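Local coordinates for protein ATP phosphoribosyltransferase (Thermotoga maritima, PDB 1O63) that probably catalyses the condensation of ATP with 5-phosphoribose 1-diphosphate to give phosphoribosyl-ATP, the first step of histidine biosynthesis, at residues A[89-94]-A[145-150]; A[93-98]-A[160-165]; A[78-83]-A[194-199]. All coordinates share one frame; numbering follows the deposited sequence.

Interaction 1 of 3, residues A[89-94]-A[145-150]; sequences MVLAGP and LIVDIT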
loop_
_atom_site.group_PDB
_atom_site.type_symbol
_atom_site.label_atom_id
_atom_site.label_comp_id
_atom_site.label_asym_id
_atom_site.label_seq_id
_atom_site.Cartn_x
_atom_site.Cartn_y
_atom_site.Cartn_z
HETATM N N MSE A 89 -5.120 14.456 9.274
HETATM C CA MSE A 89 -5.665 13.110 9.579
HETATM C C MSE A 89 -6.974 13.379 10.332
HETATM O O MSE A 89 -6.972 14.142 11.315
HETATM C CB MSE A 89 -4.686 12.310 10.383
HETATM C CG MSE A 89 -5.106 10.890 10.760
HETATM SE SE MSE A 89 -5.050 9.712 9.240
HETATM C CE MSE A 89 -3.147 9.416 9.126
ATOM N N VAL A 90 -8.094 12.872 9.818
ATOM C CA VAL A 90 -9.377 13.154 10.460
ATOM C C VAL A 90 -10.187 11.896 10.721
ATOM O O VAL A 90 -9.932 10.856 10.134
ATOM C CB VAL A 90 -10.245 14.104 9.595
ATOM C CG1 VAL A 90 -9.535 15.437 9.414
ATOM C CG2 VAL A 90 -10.581 13.496 8.226
ATOM N N LEU A 91 -11.151 12.027 11.614
ATOM C CA LEU A 91 -12.189 11.040 11.833
ATOM C C LEU A 91 -13.390 11.560 11.009
ATOM O O LEU A 91 -13.620 12.782 11.061
ATOM C CB LEU A 91 -12.613 10.962 13.310
ATOM C CG LEU A 91 -13.801 9.999 13.566
ATOM C CD1 LEU A 91 -13.318 8.573 13.397
ATOM C CD2 LEU A 91 -14.349 10.217 14.979
ATOM N N ALA A 92 -13.948 10.752 10.156
ATOM C CA ALA A 92 -15.108 11.172 9.345
ATOM C C ALA A 92 -16.177 10.082 9.307
ATOM O O ALA A 92 -15.936 8.898 9.512
ATOM C CB ALA A 92 -14.683 11.525 7.933
ATOM N N GLY A 93 -17.408 10.520 8.970
ATOM C CA GLY A 93 -18.534 9.568 8.893
ATOM C C GLY A 93 -19.696 10.206 8.114
ATOM O O GLY A 93 -19.657 11.379 7.783
ATOM N N PRO A 94 -20.715 9.430 7.825
ATOM C CA PRO A 94 -21.878 9.926 7.063
ATOM C C PRO A 94 -22.375 11.215 7.668
ATOM O O PRO A 94 -22.535 11.282 8.908
ATOM C CB PRO A 94 -22.889 8.795 7.226
ATOM C CG PRO A 94 -22.022 7.567 7.322
ATOM C CD PRO A 94 -20.866 8.001 8.194
ATOM N N LEU A 145 -17.458 4.557 10.488
ATOM C CA LEU A 145 -16.607 5.707 10.448
ATOM C C LEU A 145 -15.279 5.368 9.731
ATOM O O LEU A 145 -14.959 4.216 9.535
ATOM C CB LEU A 145 -16.186 6.178 11.867
ATOM C CG LEU A 145 -17.282 6.491 12.879
ATOM C CD1 LEU A 145 -16.742 6.526 14.311
ATOM C CD2 LEU A 145 -17.993 7.795 12.570
ATOM N N ILE A 146 -14.574 6.423 9.336
ATOM C CA ILE A 146 -13.230 6.209 8.796
ATOM C C ILE A 146 -12.241 7.136 9.502
ATOM O O ILE A 146 -12.672 8.117 10.110
ATOM C CB ILE A 146 -13.112 6.463 7.290
ATOM C CG1 ILE A 146 -13.388 7.932 7.001
ATOM C CG2 ILE A 146 -14.022 5.494 6.505
ATOM C CD1 ILE A 146 -13.249 8.370 5.564
ATOM N N VAL A 147 -10.974 6.747 9.458
ATOM C CA VAL A 147 -9.894 7.652 9.906
ATOM C C VAL A 147 -8.994 7.773 8.671
ATOM O O VAL A 147 -8.502 6.748 8.202
ATOM C CB VAL A 147 -9.122 7.148 11.115
ATOM C CG1 VAL A 147 -7.805 7.894 11.271
ATOM C CG2 VAL A 147 -9.939 7.232 12.392
ATOM N N ASP A 148 -8.932 8.956 8.079
ATOM C CA ASP A 148 -8.182 9.077 6.812
ATOM C C ASP A 148 -7.649 10.485 6.625
ATOM O O ASP A 148 -8.008 11.415 7.356
ATOM C CB ASP A 148 -9.077 8.702 5.626
ATOM C CG ASP A 148 -8.325 8.299 4.382
ATOM O OD1 ASP A 148 -7.082 8.147 4.433
ATOM O OD2 ASP A 148 -8.964 8.130 3.322
ATOM N N ILE A 149 -6.822 10.650 5.610
ATOM C CA ILE A 149 -6.227 11.946 5.296
ATOM C C ILE A 149 -7.146 12.684 4.296
ATOM O O ILE A 149 -7.702 12.067 3.399
ATOM C CB ILE A 149 -4.865 11.774 4.599
ATOM C CG1 ILE A 149 -3.846 11.056 5.497
ATOM C CG2 ILE A 149 -4.296 13.104 4.109
ATOM C CD1 ILE A 149 -2.549 10.791 4.671
ATOM N N THR A 150 -7.216 13.980 4.474
ATOM C CA THR A 150 -7.908 14.924 3.636
ATOM C C THR A 150 -7.059 16.198 3.536
ATOM O O THR A 150 -6.305 16.513 4.450
ATOM C CB THR A 150 -9.292 15.306 4.228
ATOM O OG1 THR A 150 -9.978 16.168 3.316
ATOM C CG2 THR A 150 -9.137 16.054 5.546
#
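Met-89, present as selenomethionine, reaches across to strand 145-150 and shows how one bent side chain can touch several residues of the neighbouring strand. Its CB leaves on the sheet face shared with Leu-91, Val-147 and Ile-149. With CG opposite the backbone nitrogen (chi1 -179°), the chain starts toward Val-147, and CG comes to 4.1 Å from Val-147 CG1. The bends at the next two torsions then carry Met-89 SE back against the partner strand, 3.8 Å from Asp-148 C. The terminal CE settles 4.0 Å from Ile-149 CG1. Met-89 thus lies across the Val-147 side chain at about a right angle. Farther along the same face, Leu-91 bends its CD1 over the partner backbone, 3.4 Å from Ile-146 O, while also packing on Val-147 CG2 and Leu-145 CB.

These side chains ride on an antiparallel ladder in which Val-90 with Asp-148 and Ala-92 with Ile-146 are the hydrogen-bonded pairs. Each pair exchanges two backbone N-H...O=C bonds; the shortest runs from Ile-146 N to Ala-92 O at 2.8 Å. On the face of Val-90 and Ala-92, the Val-90 CG2 methyl lies 3.4 Å from Asp-148 O, and Ala-92 CB meets Ile-146 CG1 at 3.9 Å. Both Val-90 methyls also adjoin the CG2 of Thr-150.

Flanked on its other side by strand 161-176, strand 81-94 is an interior strand of the mixed sheet. Helix 111-121 covers the face of Met-89, Leu-91 and Val-147 through Val-113, Tyr-117 and Thr-114, whereas Leu-156 of helix 154-158 packs on Val-90, Ile-146 and Thr-150 from the other face, so that this pair of strands is sandwiched between helices.

Interaction 2 of 3, residues A[93-98]-A[160-165]; sequences GPKGRG and NLEILD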
loop_
_atom_site.group_PDB
_atom_site.type_symbol
_atom_site.label_atom_id
_atom_site.label_comp_id
_atom_site.label_asym_id
_atom_site.label_seq_id
_atom_site.Cartn_x
_atom_site.Cartn_y
_atom_site.Cartn_z
ATOM N N GLY A 93 -17.408 10.520 8.970
ATOM C CA GLY A 93 -18.534 9.568 8.893
ATOM C C GLY A 93 -19.696 10.206 8.114
ATOM O O GLY A 93 -19.657 11.379 7.783
ATOM N N PRO A 94 -20.715 9.430 7.825
ATOM C CA PRO A 94 -21.878 9.926 7.063
ATOM C C PRO A 94 -22.375 11.215 7.668
ATOM O O PRO A 94 -22.535 11.282 8.908
ATOM C CB PRO A 94 -22.889 8.795 7.226
ATOM C CG PRO A 94 -22.022 7.567 7.322
ATOM C CD PRO A 94 -20.866 8.001 8.194
ATOM N N LYS A 95 -22.559 12.280 6.889
ATOM C CA LYS A 95 -23.013 13.529 7.492
ATOM C C LYS A 95 -24.393 13.377 8.145
ATOM O O LYS A 95 -25.317 12.865 7.532
ATOM C CB LYS A 95 -23.041 14.720 6.538
ATOM C CG LYS A 95 -22.997 16.030 7.340
ATOM C CD LYS A 95 -23.535 17.216 6.593
ATOM C CE LYS A 95 -22.462 17.958 5.823
ATOM N NZ LYS A 95 -23.008 19.215 5.215
ATOM N N GLY A 96 -24.481 13.827 9.397
ATOM C CA GLY A 96 -25.687 13.745 10.181
ATOM C C GLY A 96 -25.750 12.530 11.078
ATOM O O GLY A 96 -26.415 12.559 12.136
ATOM N N ARG A 97 -25.063 11.435 10.751
ATOM C CA ARG A 97 -25.234 10.230 11.551
ATOM C C ARG A 97 -24.621 10.326 12.925
ATOM O O ARG A 97 -25.277 10.042 13.955
ATOM C CB ARG A 97 -24.834 8.969 10.803
ATOM C CG ARG A 97 -25.568 7.726 11.300
ATOM C CD ARG A 97 -25.139 6.459 10.608
ATOM N NE ARG A 97 -25.417 6.455 9.186
ATOM C CZ ARG A 97 -24.883 5.600 8.315
ATOM N NH1 ARG A 97 -25.193 5.667 7.022
ATOM N NH2 ARG A 97 -24.031 4.678 8.753
ATOM N N GLY A 98 -23.364 10.733 13.024
ATOM C CA GLY A 98 -22.707 10.816 14.329
ATOM C C GLY A 98 -21.852 9.573 14.578
ATOM O O GLY A 98 -21.467 8.875 13.622
ATOM N N ASN A 160 -20.435 12.584 0.761
ATOM C CA ASN A 160 -21.348 12.850 1.855
ATOM C C ASN A 160 -20.817 12.439 3.210
ATOM O O ASN A 160 -21.593 12.085 4.107
ATOM C CB ASN A 160 -22.712 12.170 1.593
ATOM C CG ASN A 160 -23.435 12.806 0.424
ATOM O OD1 ASN A 160 -24.079 12.139 -0.389
ATOM N ND2 ASN A 160 -23.322 14.123 0.310
ATOM N N LEU A 161 -19.500 12.433 3.370
ATOM C CA LEU A 161 -18.872 12.173 4.657
ATOM C C LEU A 161 -18.581 13.534 5.293
ATOM O O LEU A 161 -18.239 14.458 4.553
ATOM C CB LEU A 161 -17.575 11.371 4.511
ATOM C CG LEU A 161 -17.771 9.965 3.906
ATOM C CD1 LEU A 161 -16.454 9.235 3.740
ATOM C CD2 LEU A 161 -18.749 9.169 4.738
ATOM N N GLU A 162 -18.765 13.643 6.580
ATOM C CA GLU A 162 -18.470 14.877 7.306
ATOM C C GLU A 162 -17.234 14.652 8.187
ATOM O O GLU A 162 -17.075 13.553 8.727
ATOM C CB GLU A 162 -19.659 15.238 8.208
ATOM C CG GLU A 162 -19.372 15.988 9.457
ATOM C CD GLU A 162 -20.548 16.431 10.284
ATOM O OE1 GLU A 162 -21.449 15.620 10.593
ATOM O OE2 GLU A 162 -20.579 17.629 10.676
ATOM N N ILE A 163 -16.493 15.719 8.439
ATOM C CA ILE A 163 -15.349 15.645 9.343
ATOM C C ILE A 163 -15.818 15.755 10.786
ATOM O O ILE A 163 -16.337 16.779 11.230
ATOM C CB ILE A 163 -14.316 16.748 9.037
ATOM C CG1 ILE A 163 -13.634 16.483 7.692
ATOM C CG2 ILE A 163 -13.299 16.806 10.167
ATOM C CD1 ILE A 163 -12.786 17.653 7.191
ATOM N N LEU A 164 -15.689 14.659 11.537
ATOM C CA LEU A 164 -16.148 14.629 12.913
ATOM C C LEU A 164 -15.084 15.082 13.901
ATOM O O LEU A 164 -15.436 15.431 15.036
ATOM C CB LEU A 164 -16.615 13.210 13.296
ATOM C CG LEU A 164 -17.524 12.538 12.248
ATOM C CD1 LEU A 164 -17.946 11.153 12.725
ATOM C CD2 LEU A 164 -18.735 13.392 11.945
ATOM N N ASP A 165 -13.799 14.986 13.525
ATOM C CA ASP A 165 -12.735 15.376 14.437
ATOM C C ASP A 165 -11.402 15.462 13.667
ATOM O O ASP A 165 -11.119 14.655 12.782
ATOM C CB ASP A 165 -12.598 14.384 15.583
ATOM C CG ASP A 165 -11.912 14.894 16.831
ATOM O OD1 ASP A 165 -11.709 16.121 16.972
ATOM O OD2 ASP A 165 -11.583 14.063 17.729
#
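Gly-93 O accepts the shortest polar bond of this contact, from Glu-162 N at 2.7 Å, and it also receives a CA-H...O contact from Leu-161. The return bond, Gly-93 N to Glu-162 O at 3.1 Å, approaches in the plane of the acceptor carbonyl and completes an antiparallel hydrogen-bonded pair. One residue beyond the Pro-94 and Leu-161 pair, Lys-95 N donates to Asn-160 O at 3.0 Å, extending the backbone pairing to the point where strand 81-94 gives way to a turn.

Leu-161 brings its CD2 over the Gly-93 to Pro-94 peptide, 3.7 Å from Pro-94 N, with the proline CD a little farther off. On the Gly-93 flank, Leu-164 CD1 approaches Gly-93 N to 3.8 Å; it lies against backbone there, since glycine offers no side chain.

Here two long neighbouring antiparallel strands meet at their ends, and the turns and bulge there have recognisable forms. Residues 94-97 make a type II turn, closed by a bond from Arg-97 N to Pro-94 O, with Gly-96 at the position of positive phi (95°). Across from Lys-95, Asn-160 is the C-prime residue of the Schellman motif that ends helix 154-158, so strand 161-176 starts directly from the helix cap. Leu-164 and Asp-165 both face Leu-91, a classic beta bulge.

At the exposed side of the contact the aliphatic parts of two charged residues meet. Lys-95 and Glu-162 cross at about a right angle, Lys-95 CG resting 3.5 Å from Glu-162 CB. The lysine then bends at chi3 (-91°) and carries its ammonium off, with NZ 6.2 Å from Glu-162 OE2, too far for a salt bridge. Within the turn, Pro-94 CG stands over the centre of one face of the Arg-97 guanidinium.

Interaction 3 of 3, residues A[78-83]-A[194-199]; sequences QPFFIP and KLQEVI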
loop_
_atom_site.group_PDB
_atom_site.type_symbol
_atom_site.label_atom_id
_atom_site.label_comp_id
_atom_site.label_asym_id
_atom_site.label_seq_id
_atom_site.Cartn_x
_atom_site.Cartn_y
_atom_site.Cartn_z
ATOM N N GLN A 78 14.948 13.454 14.787
ATOM C CA GLN A 78 14.422 14.535 13.965
ATOM C C GLN A 78 15.213 15.803 14.293
ATOM O O GLN A 78 15.013 16.337 15.402
ATOM C CB GLN A 78 12.936 14.803 14.280
ATOM C CG GLN A 78 11.979 13.733 13.791
ATOM C CD GLN A 78 10.514 14.165 13.907
ATOM O OE1 GLN A 78 10.129 15.278 13.490
ATOM N NE2 GLN A 78 9.722 13.277 14.465
ATOM N N PRO A 79 16.118 16.234 13.429
ATOM C CA PRO A 79 16.996 17.338 13.751
ATOM C C PRO A 79 16.249 18.653 13.832
ATOM O O PRO A 79 16.618 19.521 14.616
ATOM C CB PRO A 79 18.037 17.346 12.632
ATOM C CG PRO A 79 17.340 16.634 11.493
ATOM C CD PRO A 79 16.534 15.562 12.176
ATOM N N PHE A 80 15.228 18.834 12.991
ATOM C CA PHE A 80 14.487 20.100 13.014
ATOM C C PHE A 80 13.084 19.947 12.454
ATOM O O PHE A 80 12.714 18.904 11.907
ATOM C CB PHE A 80 15.280 21.186 12.301
ATOM C CG PHE A 80 15.580 20.945 10.856
ATOM C CD1 PHE A 80 14.674 21.311 9.871
ATOM C CD2 PHE A 80 16.782 20.370 10.463
ATOM C CE1 PHE A 80 14.944 21.110 8.531
ATOM C CE2 PHE A 80 17.061 20.168 9.130
ATOM C CZ PHE A 80 16.159 20.532 8.163
ATOM N N PHE A 81 12.332 21.042 12.522
ATOM C CA PHE A 81 10.934 21.112 12.106
ATOM C C PHE A 81 10.707 21.667 10.722
ATOM O O PHE A 81 11.166 22.751 10.369
ATOM C CB PHE A 81 10.226 22.024 13.153
ATOM C CG PHE A 81 8.750 22.197 12.982
ATOM C CD1 PHE A 81 8.232 23.190 12.167
ATOM C CD2 PHE A 81 7.856 21.399 13.684
ATOM C CE1 PHE A 81 6.866 23.354 12.020
ATOM C CE2 PHE A 81 6.499 21.571 13.552
ATOM C CZ PHE A 81 5.995 22.550 12.715
ATOM N N ILE A 82 9.911 20.982 9.894
ATOM C CA ILE A 82 9.595 21.497 8.542
ATOM C C ILE A 82 8.158 22.001 8.540
ATOM O O ILE A 82 7.198 21.237 8.624
ATOM C CB ILE A 82 9.828 20.426 7.483
ATOM C CG1 ILE A 82 11.283 19.922 7.550
ATOM C CG2 ILE A 82 9.520 20.969 6.082
ATOM C CD1 ILE A 82 11.545 18.701 6.674
ATOM N N PRO A 83 7.981 23.321 8.537
ATOM C CA PRO A 83 6.735 23.998 8.699
ATOM C C PRO A 83 5.495 23.622 7.951
ATOM O O PRO A 83 4.390 23.527 8.549
ATOM C CB PRO A 83 7.098 25.479 8.377
ATOM C CG PRO A 83 8.514 25.598 8.765
ATOM C CD PRO A 83 9.146 24.272 8.505
ATOM N N LYS A 194 22.800 23.543 6.156
ATOM C CA LYS A 194 22.416 24.104 4.873
ATOM C C LYS A 194 20.944 23.846 4.548
ATOM O O LYS A 194 20.240 24.728 4.053
ATOM C CB LYS A 194 23.266 23.520 3.748
ATOM C CG LYS A 194 24.746 23.814 3.843
ATOM C CD LYS A 194 25.491 23.245 2.634
ATOM C CE LYS A 194 25.013 23.891 1.351
ATOM N NZ LYS A 194 26.104 23.998 0.340
ATOM N N LEU A 195 20.483 22.623 4.805
ATOM C CA LEU A 195 19.107 22.247 4.497
ATOM C C LEU A 195 18.096 23.003 5.329
ATOM O O LEU A 195 17.112 23.529 4.780
ATOM C CB LEU A 195 18.962 20.731 4.672
ATOM C CG LEU A 195 17.619 20.105 4.331
ATOM C CD1 LEU A 195 17.351 20.208 2.836
ATOM C CD2 LEU A 195 17.602 18.637 4.791
ATOM N N GLN A 196 18.315 23.170 6.637
ATOM C CA GLN A 196 17.374 23.949 7.454
ATOM C C GLN A 196 17.281 25.396 6.972
ATOM O O GLN A 196 16.187 25.982 6.932
ATOM C CB GLN A 196 17.726 23.876 8.931
ATOM C CG GLN A 196 16.687 24.442 9.898
ATOM C CD GLN A 196 17.068 24.216 11.344
ATOM O OE1 GLN A 196 18.192 23.782 11.629
ATOM N NE2 GLN A 196 16.191 24.518 12.292
ATOM N N GLU A 197 18.415 26.014 6.620
ATOM C CA GLU A 197 18.398 27.368 6.067
ATOM C C GLU A 197 17.462 27.443 4.844
ATOM O O GLU A 197 16.601 28.295 4.748
ATOM C CB GLU A 197 19.796 27.754 5.545
ATOM C CG GLU A 197 20.680 28.491 6.486
ATOM C CD GLU A 197 21.954 29.049 5.873
ATOM O OE1 GLU A 197 22.546 29.957 6.493
ATOM O OE2 GLU A 197 22.392 28.591 4.800
ATOM N N VAL A 198 17.695 26.547 3.902
ATOM C CA VAL A 198 16.911 26.495 2.659
ATOM C C VAL A 198 15.445 26.237 2.972
ATOM O O VAL A 198 14.528 26.953 2.552
ATOM C CB VAL A 198 17.484 25.383 1.759
ATOM C CG1 VAL A 198 16.547 24.992 0.638
ATOM C CG2 VAL A 198 18.853 25.801 1.218
ATOM N N ILE A 199 15.209 25.197 3.778
ATOM C CA ILE A 199 13.835 24.797 4.100
ATOM C C ILE A 199 13.059 25.878 4.805
ATOM O O ILE A 199 11.869 26.123 4.554
ATOM C CB ILE A 199 13.843 23.489 4.911
ATOM C CG1 ILE A 199 14.194 22.333 3.955
ATOM C CG2 ILE A 199 12.505 23.270 5.590
ATOM C CD1 ILE A 199 14.402 21.000 4.665
HETATM O O HOH W 1 13.515 24.967 11.331
#
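Phe-80 and Gln-196 face each other with their CA atoms 7.4 Å apart, and Ile-82 and Ile-199 follow at 7.0 Å, so an extended chain runs past a helix at a separation that side chains must fill. Segment 78-83 passes from a loop into a weakly bonded strand at about residue 81; Phe-80 points toward the helix and Phe-81 away from it. Residues 194-199 are regular helix, and Leu-195, Gln-196 and Ile-199 form its contacting surface.

The Phe-80 ring carries most of the contact. Gln-196 lies along one of its faces: CB stands over the ring centre in a CH-pi contact, 3.7 Å from the centroid, and CG and the amide follow toward the root of the ring. CG opposite the backbone nitrogen (chi1 -170°) and an extended chain beyond carry the amide along the ring; the last torsion, chi3 9°, turns it nearly parallel to the ring, the planes 7° apart, with Gln-196 CD 3.6 Å from Phe-80 CG. Its nitrogen reaches past the ring, within 3.5 Å of Phe-80 CB, where it donates to a water at an NE2 to O distance of 2.9 Å; that water in turn makes only a weak bond to Phe-81 O, a tenuous bridge between the segments.

Around the ring edge the neighbours are aliphatic. Ile-199 CD1 lies in the ring plane, 3.9 Å from CE1 of Phe-80, and Leu-195 CG adjoins CZ. Ile-199 also turns its other branch to the strand, CG2 meeting Ile-82 CG2 at 3.8 Å.

Helix 185-204 thereby packs against the start of strand 81-94, and helix 13-23 adjoins both: Tyr-19 touches Ile-82 and Ile-199, and Thr-23 touches Leu-195. Pro-79 in turn bridges strand 161-176 and Leu-192 of the same C-terminal helix.

All three contacts use strand 81-94 or the loop leading into it, an example of one long strand serving distant parts of a fold. Interactions 1 and 2 are adjacent, their centres 8 Å apart; they share Gly-93 and Pro-94 and pair opposite edges of the strand, with 145-150 on one side and 161-176 on the other. Interaction 3 lies across the chain's centre, its centre about 30 Å from that of interaction 1 and 36 Å from that of interaction 2, with no direct touch. Strands 81-94 and 161-176 run between the two lobes, consistent with the two-domain architecture of periplasmic-binding-protein relatives. None of the contact residues is assigned to substrate binding.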